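Local atomic coordinates of Bm4233, isoform b (Brugia malayi, PDB entry 6ANY), a protein that probably binds and carries sterols or related lipids as a secreted venom allergen-like member of the CAP family, and is a vaccine candidate for lymphatic filariasis. Residues L27-L32 with M40-N45; N64-G69 with A151-G156; V83-S88 with T159-C164; P119-T124 with L176-G181. All coordinates share one frame; numbering follows the deposited sequence.

Contact 1: residues L27-L32 with M40-N45; sequences LIHGKL and MPRGKN
Gly43 N donates a hydrogen bond to Ile28 O at 3.0 Å, where helix 10-28 closes in a Schellman motif. In the loop that follows, Met40 N donates a second one to Leu32 O at 2.8 Å. Ile28 O belongs to the last residue of the helix, so the returning chain supplies a donor that the helix itself no longer offers; the CA of Arg42 adds a CA-H...O contact to the same oxygen. Gly30, the C-prime residue of the motif, takes a positive phi (70°) that glycine adopts without strain, and its CA approaches Met40 O at 3.6 Å. Arg42 reaches back across the helix end. Its chain is extended at chi2 and bends at chi3 (79°), which carries NH1 to 3.0 Å from His29 O, while NH2 makes a salt bridge with Glu182. Gly43, lacking a side chain, can bring its CA to 3.7 Å from the CG2 branch of Ile28. Leu27 and Met40 supply the apolar packing; Trp108 of helix 99-108 and Tyr178 also touch Leu27. With CG opposite the backbone N (chi1 -175°), Leu27 brings its CD1 methyl to 3.5 Å from Met40 CB.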
loop_
_atom_site.group_PDB
_atom_site.type_symbol
_atom_site.label_atom_id
_atom_site.label_comp_id
_atom_site.label_asym_id
_atom_site.label_seq_id
_atom_site.Cartn_x
_atom_site.Cartn_y
_atom_site.Cartn_z
ATOM N N LEU A 27 -1.210 2.867 -12.365
ATOM C CA LEU A 27 0.122 2.369 -12.653
ATOM C C LEU A 27 0.144 1.332 -13.771
ATOM O O LEU A 27 1.011 1.425 -14.669
ATOM C CB LEU A 27 0.709 1.697 -11.411
ATOM C CG LEU A 27 2.122 1.216 -11.446
ATOM C CD1 LEU A 27 3.118 2.361 -11.749
ATOM C CD2 LEU A 27 2.429 0.496 -10.160
ATOM N N ILE A 28 -0.711 0.298 -13.690
ATOM C CA ILE A 28 -0.705 -0.769 -14.751
ATOM C C ILE A 28 -1.280 -0.297 -16.116
ATOM O O ILE A 28 -1.020 -0.913 -17.128
ATOM C CB ILE A 28 -1.396 -2.054 -14.331
ATOM C CG1 ILE A 28 -2.834 -1.795 -13.959
ATOM C CG2 ILE A 28 -0.637 -2.738 -13.184
ATOM C CD1 ILE A 28 -3.572 -3.073 -13.723
ATOM N N HIS A 29 -1.966 0.847 -16.124
ATOM C CA HIS A 29 -2.402 1.485 -17.332
ATOM C C HIS A 29 -1.378 2.461 -17.923
ATOM O O HIS A 29 -1.679 3.076 -18.919
ATOM C CB HIS A 29 -3.719 2.200 -17.125
ATOM C CG HIS A 29 -4.881 1.286 -17.134
ATOM N ND1 HIS A 29 -5.268 0.558 -16.026
ATOM C CD2 HIS A 29 -5.680 0.880 -18.155
ATOM C CE1 HIS A 29 -6.315 -0.178 -16.340
ATOM N NE2 HIS A 29 -6.596 0.024 -17.621
ATOM N N GLY A 30 -0.145 2.488 -17.406
ATOM C CA GLY A 30 0.901 3.313 -17.989
ATOM C C GLY A 30 0.698 4.799 -17.780
ATOM O O GLY A 30 1.209 5.578 -18.580
ATOM N N LYS A 31 -0.030 5.204 -16.729
ATOM C CA LYS A 31 -0.353 6.646 -16.536
ATOM C C LYS A 31 0.571 7.368 -15.543
ATOM O O LYS A 31 0.357 8.576 -15.313
ATOM C CB LYS A 31 -1.790 6.870 -16.041
ATOM C CG LYS A 31 -2.851 5.964 -16.657
ATOM C CD LYS A 31 -3.714 6.614 -17.733
ATOM C CE LYS A 31 -2.916 7.025 -18.942
ATOM N NZ LYS A 31 -3.788 7.027 -20.158
ATOM N N LEU A 32 1.510 6.676 -14.913
ATOM C CA LEU A 32 2.315 7.293 -13.834
ATOM C C LEU A 32 3.822 7.339 -14.145
ATOM O O LEU A 32 4.401 6.366 -14.559
ATOM C CB LEU A 32 2.111 6.598 -12.461
ATOM C CG LEU A 32 0.679 6.458 -11.953
ATOM C CD1 LEU A 32 0.667 5.641 -10.704
ATOM C CD2 LEU A 32 0.033 7.828 -11.783
ATOM N N MET A 40 5.695 4.548 -16.193
ATOM C CA MET A 40 5.927 3.208 -15.748
ATOM C C MET A 40 5.274 2.257 -16.705
ATOM O O MET A 40 4.332 2.629 -17.369
ATOM C CB MET A 40 5.382 3.047 -14.333
ATOM C CG MET A 40 6.249 3.788 -13.309
ATOM S SD MET A 40 7.806 2.913 -12.908
ATOM C CE MET A 40 7.309 1.563 -11.871
ATOM N N PRO A 41 5.781 1.030 -16.788
ATOM C CA PRO A 41 5.314 0.114 -17.844
ATOM C C PRO A 41 3.946 -0.416 -17.521
ATOM O O PRO A 41 3.625 -0.569 -16.360
ATOM C CB PRO A 41 6.349 -1.033 -17.805
ATOM C CG PRO A 41 7.069 -0.896 -16.500
ATOM C CD PRO A 41 7.040 0.556 -16.187
ATOM N N ARG A 42 3.170 -0.708 -18.537
ATOM C CA ARG A 42 1.881 -1.365 -18.373
ATOM C C ARG A 42 2.035 -2.732 -17.747
ATOM O O ARG A 42 3.022 -3.407 -17.995
ATOM C CB ARG A 42 1.093 -1.443 -19.688
ATOM C CG ARG A 42 0.529 -0.088 -20.109
ATOM C CD ARG A 42 -0.031 -0.082 -21.546
ATOM N NE ARG A 42 -1.356 -0.673 -21.641
ATOM C CZ ARG A 42 -2.503 -0.029 -21.448
ATOM N NH1 ARG A 42 -2.500 1.249 -21.127
ATOM N NH2 ARG A 42 -3.666 -0.667 -21.595
ATOM N N GLY A 43 1.085 -3.079 -16.877
ATOM C CA GLY A 43 1.119 -4.271 -16.082
ATOM C C GLY A 43 -0.089 -5.175 -16.181
ATOM O O GLY A 43 -1.177 -4.713 -16.561
ATOM N N LYS A 44 0.136 -6.474 -15.904
ATOM C CA LYS A 44 -0.923 -7.485 -15.875
ATOM C C LYS A 44 -0.829 -8.222 -14.582
ATOM O O LYS A 44 0.182 -8.114 -13.829
ATOM C CB LYS A 44 -0.840 -8.442 -17.056
ATOM C CG LYS A 44 0.327 -9.423 -16.977
ATOM C CD LYS A 44 0.388 -10.284 -18.211
ATOM C CE LYS A 44 0.989 -11.625 -17.877
ATOM N NZ LYS A 44 1.556 -12.221 -19.143
ATOM N N ASN A 45 -1.893 -8.926 -14.270
ATOM C CA ASN A 45 -2.017 -9.658 -13.004
ATOM C C ASN A 45 -1.759 -8.815 -11.711
ATOM O O ASN A 45 -1.275 -9.329 -10.719
ATOM C CB ASN A 45 -1.160 -10.913 -13.015
ATOM C CG ASN A 45 -1.701 -11.975 -13.947
ATOM O OD1 ASN A 45 -2.886 -12.150 -14.070
ATOM N ND2 ASN A 45 -0.808 -12.671 -14.608
#

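Contact 2: residues N64-G69 with A151-G156; sequences NQCVFG and ATNCDG
Asn64, just beyond helix 53-63, meets Asn153 through a single water: the water donates to Asn64 O at 2.6 Å and accepts from Asn153 ND2 at 2.8 Å. The side-chain oxygen of Asn64 is hydrogen-bonded to Gln60, and the water takes the backbone carbonyl. Asn153 has its CG between the backbone N and the carbonyl carbon (chi1 60°), which folds the amide back toward the helix end. Cys66 follows with positive phi (57°), the turn by which the chain leaves the helix, and its CB points toward segment 151-156. Here it forms a disulfide with Cys154, SG to SG 2.0 Å, twisted with left-handed sense (chi3 -75°). In both cysteines the sulfur lies beside its own backbone N. Ala151 is small enough to let the bridge settle on the strand, its CB 4.3 Å from Cys66 SG, and Asn153 ND2 lies 4.0 Å from that same sulfur. Farther on, Phe68 sits at the centre of an inverse gamma turn and packs on strand 80-87, touching Val83 and Ala85 and meeting Trp87 edge-to-face. No direct hydrogen bond joins 64-69 to 151-156; a covalent crosslink and one water tie the end of the helix to the central sheet of the CAP fold, so the link does not depend on extensive burial.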
loop_
_atom_site.group_PDB
_atom_site.type_symbol
_atom_site.label_atom_id
_atom_site.label_comp_id
_atom_site.label_asym_id
_atom_site.label_seq_id
_atom_site.Cartn_x
_atom_site.Cartn_y
_atom_site.Cartn_z
ATOM N N ASN A 64 -0.913 1.825 18.260
ATOM C CA ASN A 64 -1.128 2.133 19.677
ATOM C C ASN A 64 0.143 2.440 20.447
ATOM O O ASN A 64 0.063 3.139 21.405
ATOM C CB ASN A 64 -1.832 0.910 20.363
ATOM C CG ASN A 64 -3.293 0.749 19.914
ATOM O OD1 ASN A 64 -3.837 1.637 19.239
ATOM N ND2 ASN A 64 -3.911 -0.359 20.238
ATOM N N GLN A 65 1.306 1.929 20.022
ATOM C CA GLN A 65 2.578 2.224 20.680
ATOM C C GLN A 65 3.070 3.643 20.487
ATOM O O GLN A 65 3.886 4.076 21.287
ATOM C CB GLN A 65 3.688 1.284 20.223
ATOM C CG GLN A 65 3.438 -0.172 20.432
ATOM C CD GLN A 65 3.027 -0.496 21.826
ATOM O OE1 GLN A 65 3.729 -0.189 22.800
ATOM N NE2 GLN A 65 1.863 -1.122 21.945
ATOM N N CYS A 66 2.560 4.359 19.453
ATOM C CA CYS A 66 2.976 5.705 19.116
ATOM C C CYS A 66 4.497 5.779 18.864
ATOM O O CYS A 66 5.201 6.678 19.324
ATOM C CB CYS A 66 2.540 6.686 20.182
ATOM S SG CYS A 66 0.763 6.924 20.220
ATOM N N VAL A 67 5.009 4.808 18.118
ATOM C CA VAL A 67 6.402 4.793 17.783
ATOM C C VAL A 67 6.538 4.884 16.309
ATOM O O VAL A 67 6.016 4.007 15.560
ATOM C CB VAL A 67 7.052 3.469 18.244
ATOM C CG1 VAL A 67 8.481 3.378 17.777
ATOM C CG2 VAL A 67 7.066 3.355 19.797
ATOM N N PHE A 68 7.302 5.882 15.845
ATOM C CA PHE A 68 7.591 6.018 14.426
ATOM C C PHE A 68 8.702 5.078 14.068
ATOM O O PHE A 68 9.904 5.458 14.087
ATOM C CB PHE A 68 8.003 7.461 14.099
ATOM C CG PHE A 68 8.261 7.686 12.654
ATOM C CD1 PHE A 68 7.238 7.484 11.685
ATOM C CD2 PHE A 68 9.518 8.049 12.204
ATOM C CE1 PHE A 68 7.496 7.674 10.335
ATOM C CE2 PHE A 68 9.771 8.273 10.813
ATOM C CZ PHE A 68 8.759 8.106 9.889
ATOM N N GLY A 69 8.330 3.849 13.748
ATOM C CA GLY A 69 9.301 2.823 13.353
ATOM C C GLY A 69 8.597 1.524 13.048
ATOM O O GLY A 69 7.389 1.371 13.245
ATOM N N ALA A 151 -3.355 5.971 15.083
ATOM C CA ALA A 151 -3.272 6.533 16.448
ATOM C C ALA A 151 -3.174 8.023 16.344
ATOM O O ALA A 151 -2.303 8.505 15.678
ATOM C CB ALA A 151 -2.062 5.989 17.183
ATOM N N THR A 152 -4.040 8.751 17.030
ATOM C CA THR A 152 -3.965 10.205 17.098
ATOM C C THR A 152 -3.843 10.777 18.481
ATOM O O THR A 152 -3.987 11.992 18.669
ATOM C CB THR A 152 -5.216 10.822 16.438
ATOM O OG1 THR A 152 -6.412 10.183 16.929
ATOM C CG2 THR A 152 -5.124 10.658 14.960
ATOM N N ASN A 153 -3.582 9.918 19.442
ATOM C CA ASN A 153 -3.359 10.332 20.838
ATOM C C ASN A 153 -1.904 10.545 21.158
ATOM O O ASN A 153 -1.592 11.057 22.236
ATOM C CB ASN A 153 -3.876 9.311 21.839
ATOM C CG ASN A 153 -3.202 7.996 21.661
ATOM O OD1 ASN A 153 -3.402 7.375 20.627
ATOM N ND2 ASN A 153 -2.418 7.561 22.629
ATOM N N CYS A 154 -1.019 10.195 20.217
ATOM C CA CYS A 154 0.439 10.289 20.393
ATOM C C CYS A 154 0.857 11.723 20.705
ATOM O O CYS A 154 0.247 12.683 20.187
ATOM C CB CYS A 154 1.086 9.787 19.138
ATOM S SG CYS A 154 0.490 8.118 18.592
ATOM N N ASP A 155 1.841 11.876 21.598
ATOM C CA ASP A 155 2.343 13.198 22.009
ATOM C C ASP A 155 1.280 14.183 22.416
ATOM O O ASP A 155 1.127 15.259 21.817
ATOM C CB ASP A 155 3.152 13.816 20.843
ATOM C CG ASP A 155 4.423 13.056 20.577
ATOM O OD1 ASP A 155 4.970 12.536 21.541
ATOM O OD2 ASP A 155 4.859 12.920 19.416
ATOM N N GLY A 156 0.490 13.795 23.375
ATOM C CA GLY A 156 -0.607 14.612 23.810
ATOM C C GLY A 156 -1.653 14.956 22.769
ATOM O O GLY A 156 -2.209 16.067 22.832
HETATM O O HOH W 1 -1.715 4.837 22.366
#

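Contact 3: residues V83-S88 with T159-C164; sequences VYAYWS and TLIAIC
Tyr84 and Ala162, then Tyr86 and Leu160, are the hydrogen-bonded pairs of an antiparallel ladder that sets strand 80-87 at the edge of the central sheet of the CAP fold. Each pair exchanges two bonds, from 2.8 Å for Ala162 N to Tyr84 O up to 2.9 Å for Leu160 N to Tyr86 O. The tight part lies toward the Val83 end. On one face the CG1 methyl of Val83 runs alongside Ile163 and touches its CD1 at 3.8 Å, with Ile163 also packed on helix 53-63. On the opposite face the trans chi1 of Tyr84 (163°) lays its ring by the partner strand, so that Ala162 CB meets CD2 at the ring edge, 4.0 Å away; helix 99-108 covers this side through Ala103 and Trp107. A small alanine lets the ring edge come up to the partner strand. The Trp87 end is the more solvent-exposed one. Thr159 OG1 lies 3.3 Å from Trp87 CD1, the two side chains crossing obliquely, and Ala85 CB, of the same strand as Trp87, lies over one indole face. Tyr86, also exposed, touches Leu160 through its CB while its ring leads away. The chemistry thus changes along the ladder: uniform backbone bonds fix the register, hydrocarbon fills the helix-covered part, and at the Trp87 end a water joins Ser88 O to the buried Thr159 hydroxyl, which Asp155 also holds.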
loop_
_atom_site.group_PDB
_atom_site.type_symbol
_atom_site.label_atom_id
_atom_site.label_comp_id
_atom_site.label_asym_id
_atom_site.label_seq_id
_atom_site.Cartn_x
_atom_site.Cartn_y
_atom_site.Cartn_z
ATOM N N VAL A 83 4.892 2.564 7.422
ATOM C CA VAL A 83 4.759 3.429 8.587
ATOM C C VAL A 83 4.747 4.870 8.148
ATOM O O VAL A 83 5.553 5.280 7.358
ATOM C CB VAL A 83 5.962 3.253 9.549
ATOM C CG1 VAL A 83 5.791 4.152 10.717
ATOM C CG2 VAL A 83 6.128 1.762 9.989
ATOM N N TYR A 84 3.766 5.629 8.633
ATOM C CA TYR A 84 3.632 7.053 8.314
ATOM C C TYR A 84 3.334 7.837 9.588
ATOM O O TYR A 84 2.617 7.373 10.436
ATOM C CB TYR A 84 2.522 7.276 7.279
ATOM C CG TYR A 84 1.999 8.708 7.154
ATOM C CD1 TYR A 84 2.558 9.588 6.282
ATOM C CD2 TYR A 84 0.925 9.154 7.926
ATOM C CE1 TYR A 84 2.096 10.910 6.162
ATOM C CE2 TYR A 84 0.451 10.461 7.837
ATOM C CZ TYR A 84 0.991 11.319 6.938
ATOM O OH TYR A 84 0.521 12.625 6.870
ATOM N N ALA A 85 3.904 9.029 9.712
ATOM C CA ALA A 85 3.594 9.953 10.809
ATOM C C ALA A 85 3.455 11.407 10.347
ATOM O O ALA A 85 4.010 11.828 9.334
ATOM C CB ALA A 85 4.612 9.890 11.911
ATOM N N TYR A 86 2.654 12.131 11.085
ATOM C CA TYR A 86 2.545 13.532 10.917
ATOM C C TYR A 86 2.669 14.153 12.257
ATOM O O TYR A 86 1.917 13.789 13.171
ATOM C CB TYR A 86 1.164 13.926 10.367
ATOM C CG TYR A 86 1.112 15.336 9.917
ATOM C CD1 TYR A 86 1.549 15.702 8.631
ATOM C CD2 TYR A 86 0.658 16.321 10.758
ATOM C CE1 TYR A 86 1.483 17.018 8.195
ATOM C CE2 TYR A 86 0.598 17.670 10.340
ATOM C CZ TYR A 86 1.022 18.007 9.063
ATOM O OH TYR A 86 0.943 19.316 8.625
ATOM N N TRP A 87 3.583 15.119 12.366
ATOM C CA TRP A 87 3.888 15.752 13.626
ATOM C C TRP A 87 3.438 17.168 13.617
ATOM O O TRP A 87 3.930 17.948 12.815
ATOM C CB TRP A 87 5.384 15.708 13.929
ATOM C CG TRP A 87 5.920 14.402 14.123
ATOM C CD1 TRP A 87 6.029 13.736 15.292
ATOM C CD2 TRP A 87 6.554 13.594 13.138
ATOM N NE1 TRP A 87 6.658 12.506 15.102
ATOM C CE2 TRP A 87 6.993 12.414 13.777
ATOM C CE3 TRP A 87 6.759 13.727 11.767
ATOM C CZ2 TRP A 87 7.636 11.410 13.100
ATOM C CZ3 TRP A 87 7.400 12.695 11.098
ATOM C CH2 TRP A 87 7.815 11.561 11.776
ATOM N N SER A 88 2.487 17.498 14.499
ATOM C CA SER A 88 1.950 18.850 14.583
ATOM C C SER A 88 2.302 19.518 15.938
ATOM O O SER A 88 2.793 18.862 16.858
ATOM C CB SER A 88 0.446 18.792 14.330
ATOM O OG SER A 88 -0.171 20.080 14.366
ATOM N N THR A 159 0.515 14.202 17.519
ATOM C CA THR A 159 1.155 13.363 16.557
ATOM C C THR A 159 0.220 12.261 16.054
ATOM O O THR A 159 -0.456 11.596 16.821
ATOM C CB THR A 159 2.462 12.790 17.155
ATOM O OG1 THR A 159 3.373 13.883 17.305
ATOM C CG2 THR A 159 3.100 11.747 16.251
ATOM N N LEU A 160 0.184 12.112 14.739
ATOM C CA LEU A 160 -0.614 11.118 14.086
ATOM C C LEU A 160 0.295 10.078 13.561
ATOM O O LEU A 160 1.283 10.420 12.924
ATOM C CB LEU A 160 -1.403 11.714 12.957
ATOM C CG LEU A 160 -1.737 10.918 11.694
ATOM C CD1 LEU A 160 -2.681 9.769 12.027
ATOM C CD2 LEU A 160 -2.449 11.835 10.700
ATOM N N ILE A 161 -0.071 8.806 13.797
ATOM C CA ILE A 161 0.683 7.670 13.265
ATOM C C ILE A 161 -0.254 6.771 12.490
ATOM O O ILE A 161 -1.266 6.347 13.002
ATOM C CB ILE A 161 1.344 6.824 14.425
ATOM C CG1 ILE A 161 2.341 7.644 15.271
ATOM C CG2 ILE A 161 1.967 5.527 13.925
ATOM C CD1 ILE A 161 3.779 7.519 14.887
ATOM N N ALA A 162 0.134 6.386 11.299
ATOM C CA ALA A 162 -0.641 5.425 10.554
ATOM C C ALA A 162 0.245 4.222 10.179
ATOM O O ALA A 162 1.332 4.390 9.675
ATOM C CB ALA A 162 -1.209 6.070 9.323
ATOM N N ILE A 163 -0.249 3.026 10.417
ATOM C CA ILE A 163 0.480 1.798 10.128
ATOM C C ILE A 163 -0.374 0.920 9.200
ATOM O O ILE A 163 -1.520 0.667 9.458
ATOM C CB ILE A 163 0.778 0.983 11.414
ATOM C CG1 ILE A 163 1.400 1.870 12.529
ATOM C CG2 ILE A 163 1.616 -0.229 11.073
ATOM C CD1 ILE A 163 2.744 2.431 12.268
ATOM N N CYS A 164 0.208 0.480 8.104
ATOM C CA CYS A 164 -0.480 -0.426 7.186
ATOM C C CYS A 164 0.331 -1.696 7.076
ATOM O O CYS A 164 1.573 -1.634 6.929
ATOM C CB CYS A 164 -0.737 0.224 5.836
ATOM S SG CYS A 164 -2.063 1.428 5.738
HETATM O O HOH W 2 3.940 16.347 17.502
#

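Contact 4: residues P119-T124 with L176-G181; sequences PSNNLT and LIYELG. With NAG (2-acetamido-2-deoxy-beta-D-glucopyranose), chain C.
Leu176 has its CG beside the backbone N (chi1 -56°), which sends CD2 across to Asn122 CA at 3.6 Å and to Ser120 O at 3.3 Å. Tyr178 instead holds its CG between the backbone N and the carbonyl carbon (chi1 60°), turning one ring face to the Asn121 amide; Asn121 CG stands 3.8 Å above that face, toward the rim, with the two planes 69° apart. The amide nitrogen is modelled too close to the ring, so the detailed fit is doubtful. The phenol hydroxyl is hydrogen-bonded to Pro41 O, which holds that end in place. Asn121 also accepts on its backbone O from Ile177 N at 2.9 Å, a nearly straight bond beside a single backbone bridge between Asn122 and Leu176. Ser120 OG accepts from Asn122 N in an ST turn. Asn122 opens an Asn-Leu-Thr glycosylation sequon, and its ND2 is bonded to C1 of the N-acetylglucosamine at 1.5 Å. Leucine suits position 176 because it serves both partners: CD2 packs on the loop, and Leu176 CG lies 3.8 Å from NAG C8, the acetamido methyl. The first sugar, which also hydrogen-bonds Lys174 O, thus has both an apolar and a polar footing on the protein besides its covalent bond.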
loop_
_atom_site.group_PDB
_atom_site.type_symbol
_atom_site.label_atom_id
_atom_site.label_comp_id
_atom_site.label_asym_id
_atom_site.label_seq_id
_atom_site.Cartn_x
_atom_site.Cartn_y
_atom_site.Cartn_z
ATOM N N PRO A 119 13.076 -0.407 -16.404
ATOM C CA PRO A 119 12.229 -1.011 -17.424
ATOM C C PRO A 119 11.864 -2.486 -17.193
ATOM O O PRO A 119 10.695 -2.855 -17.402
ATOM C CB PRO A 119 13.018 -0.804 -18.718
ATOM C CG PRO A 119 14.385 -0.377 -18.316
ATOM C CD PRO A 119 14.203 0.313 -17.012
ATOM N N SER A 120 12.814 -3.284 -16.700
ATOM C CA SER A 120 12.548 -4.669 -16.325
ATOM C C SER A 120 11.501 -4.829 -15.228
ATOM O O SER A 120 10.903 -5.895 -15.136
ATOM C CB SER A 120 13.810 -5.384 -15.832
ATOM O OG SER A 120 14.235 -4.831 -14.599
ATOM N N ASN A 121 11.290 -3.788 -14.408
ATOM C CA ASN A 121 10.373 -3.765 -13.233
ATOM C C ASN A 121 10.869 -4.721 -12.148
ATOM O O ASN A 121 10.128 -5.096 -11.248
ATOM C CB ASN A 121 8.876 -4.022 -13.555
ATOM C CG ASN A 121 7.986 -2.851 -13.226
ATOM O OD1 ASN A 121 8.352 -1.967 -12.469
ATOM N ND2 ASN A 121 6.798 -2.848 -13.798
ATOM N N ASN A 122 12.138 -5.096 -12.248
ATOM C CA ASN A 122 12.780 -6.011 -11.313
ATOM C C ASN A 122 13.228 -5.278 -10.050
ATOM O O ASN A 122 13.744 -4.169 -10.121
ATOM C CB ASN A 122 13.981 -6.659 -12.003
ATOM C CG ASN A 122 14.568 -7.821 -11.229
ATOM O OD1 ASN A 122 14.157 -8.142 -10.118
ATOM N ND2 ASN A 122 15.553 -8.463 -11.841
ATOM N N LEU A 123 13.024 -5.897 -8.896
ATOM C CA LEU A 123 13.424 -5.287 -7.640
ATOM C C LEU A 123 14.829 -5.733 -7.262
ATOM O O LEU A 123 15.016 -6.571 -6.387
ATOM C CB LEU A 123 12.423 -5.621 -6.533
ATOM C CG LEU A 123 12.673 -5.059 -5.135
ATOM C CD1 LEU A 123 12.930 -3.564 -5.142
ATOM C CD2 LEU A 123 11.523 -5.407 -4.207
ATOM N N THR A 124 15.817 -5.171 -7.948
ATOM C CA THR A 124 17.230 -5.504 -7.676
ATOM C C THR A 124 17.723 -4.672 -6.519
ATOM O O THR A 124 17.070 -3.693 -6.111
ATOM C CB THR A 124 18.111 -5.188 -8.885
ATOM O OG1 THR A 124 17.749 -3.904 -9.406
ATOM C CG2 THR A 124 17.842 -6.163 -9.990
ATOM N N LEU A 176 10.050 -9.348 -9.644
ATOM C CA LEU A 176 9.454 -8.158 -10.267
ATOM C C LEU A 176 8.433 -7.548 -9.314
ATOM O O LEU A 176 7.720 -8.282 -8.643
ATOM C CB LEU A 176 8.742 -8.513 -11.590
ATOM C CG LEU A 176 9.607 -9.227 -12.657
ATOM C CD1 LEU A 176 8.720 -9.528 -13.864
ATOM C CD2 LEU A 176 10.865 -8.440 -13.062
ATOM N N ILE A 177 8.279 -6.250 -9.362
ATOM C CA ILE A 177 7.307 -5.543 -8.533
ATOM C C ILE A 177 5.884 -5.929 -8.989
ATOM O O ILE A 177 5.003 -6.277 -8.178
ATOM C CB ILE A 177 7.521 -4.031 -8.642
ATOM C CG1 ILE A 177 8.927 -3.684 -8.090
ATOM C CG2 ILE A 177 6.394 -3.267 -7.893
ATOM C CD1 ILE A 177 9.475 -2.409 -8.636
ATOM N N TYR A 178 5.701 -5.895 -10.304
ATOM C CA TYR A 178 4.511 -6.424 -10.936
ATOM C C TYR A 178 4.836 -6.950 -12.331
ATOM O O TYR A 178 5.840 -6.609 -12.874
ATOM C CB TYR A 178 3.391 -5.372 -10.998
ATOM C CG TYR A 178 3.690 -4.099 -11.765
ATOM C CD1 TYR A 178 4.280 -3.020 -11.131
ATOM C CD2 TYR A 178 3.308 -3.947 -13.110
ATOM C CE1 TYR A 178 4.546 -1.846 -11.794
ATOM C CE2 TYR A 178 3.584 -2.765 -13.821
ATOM C CZ TYR A 178 4.223 -1.705 -13.162
ATOM O OH TYR A 178 4.504 -0.502 -13.819
ATOM N N GLU A 179 3.994 -7.815 -12.878
ATOM C CA GLU A 179 4.259 -8.448 -14.200
ATOM C C GLU A 179 3.983 -7.452 -15.336
ATOM O O GLU A 179 2.975 -6.759 -15.322
ATOM C CB GLU A 179 3.422 -9.710 -14.448
ATOM C CG GLU A 179 3.573 -10.777 -13.414
ATOM C CD GLU A 179 2.605 -11.949 -13.657
ATOM O OE1 GLU A 179 2.210 -12.115 -14.875
ATOM O OE2 GLU A 179 2.271 -12.652 -12.628
ATOM N N LEU A 180 4.898 -7.401 -16.302
ATOM C CA LEU A 180 4.731 -6.620 -17.531
ATOM C C LEU A 180 3.700 -7.239 -18.452
ATOM O O LEU A 180 3.760 -8.416 -18.764
ATOM C CB LEU A 180 6.028 -6.502 -18.288
ATOM C CG LEU A 180 7.178 -5.790 -17.520
ATOM C CD1 LEU A 180 8.366 -5.663 -18.424
ATOM C CD2 LEU A 180 6.759 -4.405 -17.101
ATOM N N GLY A 181 2.691 -6.459 -18.803
ATOM C CA GLY A 181 1.636 -6.948 -19.667
ATOM C C GLY A 181 0.556 -5.926 -19.824
ATOM O O GLY A 181 0.727 -4.733 -19.548
HETATM C C1 NAG C . 16.500 -9.588 -11.637
HETATM C C2 NAG C . 16.013 -10.947 -12.099
HETATM C C3 NAG C . 16.992 -12.018 -11.620
HETATM C C4 NAG C . 18.440 -11.640 -11.959
HETATM C C5 NAG C . 18.740 -10.206 -11.505
HETATM C C6 NAG C . 20.132 -9.713 -11.885
HETATM C C7 NAG C . 13.636 -11.347 -12.445
HETATM C C8 NAG C . 12.344 -11.754 -11.811
HETATM N N2 NAG C . 14.658 -11.156 -11.617
HETATM O O3 NAG C . 16.676 -13.272 -12.230
HETATM O O4 NAG C . 19.338 -12.571 -11.325
HETATM O O5 NAG C . 17.805 -9.316 -12.095
HETATM O O6 NAG C . 20.388 -10.028 -13.256
HETATM O O7 NAG C . 13.740 -11.201 -13.648
#

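In the fold
Contacts 1 and 4 form one cluster, their centres about 11 Å apart, and contacts 2 and 3 another, about 7 Å apart on the opposite side of the chain's centre. Contact 3 belongs to the central sheet, with all six residues of 159-164 buried; contact 2 lies at one end of that sheet's inner strand 145-153, partly exposed, and replaces a ladder of backbone bonds by a disulfide. Contacts 1 and 4 are joined by the two-stranded pairing of 43-44 with 179-180 and by packing of Pro41 on Asn121 and Leu180. They rely on isolated backbone bonds between largely irregular segments, and in contact 4 the first sugar of a glycan joins the packing.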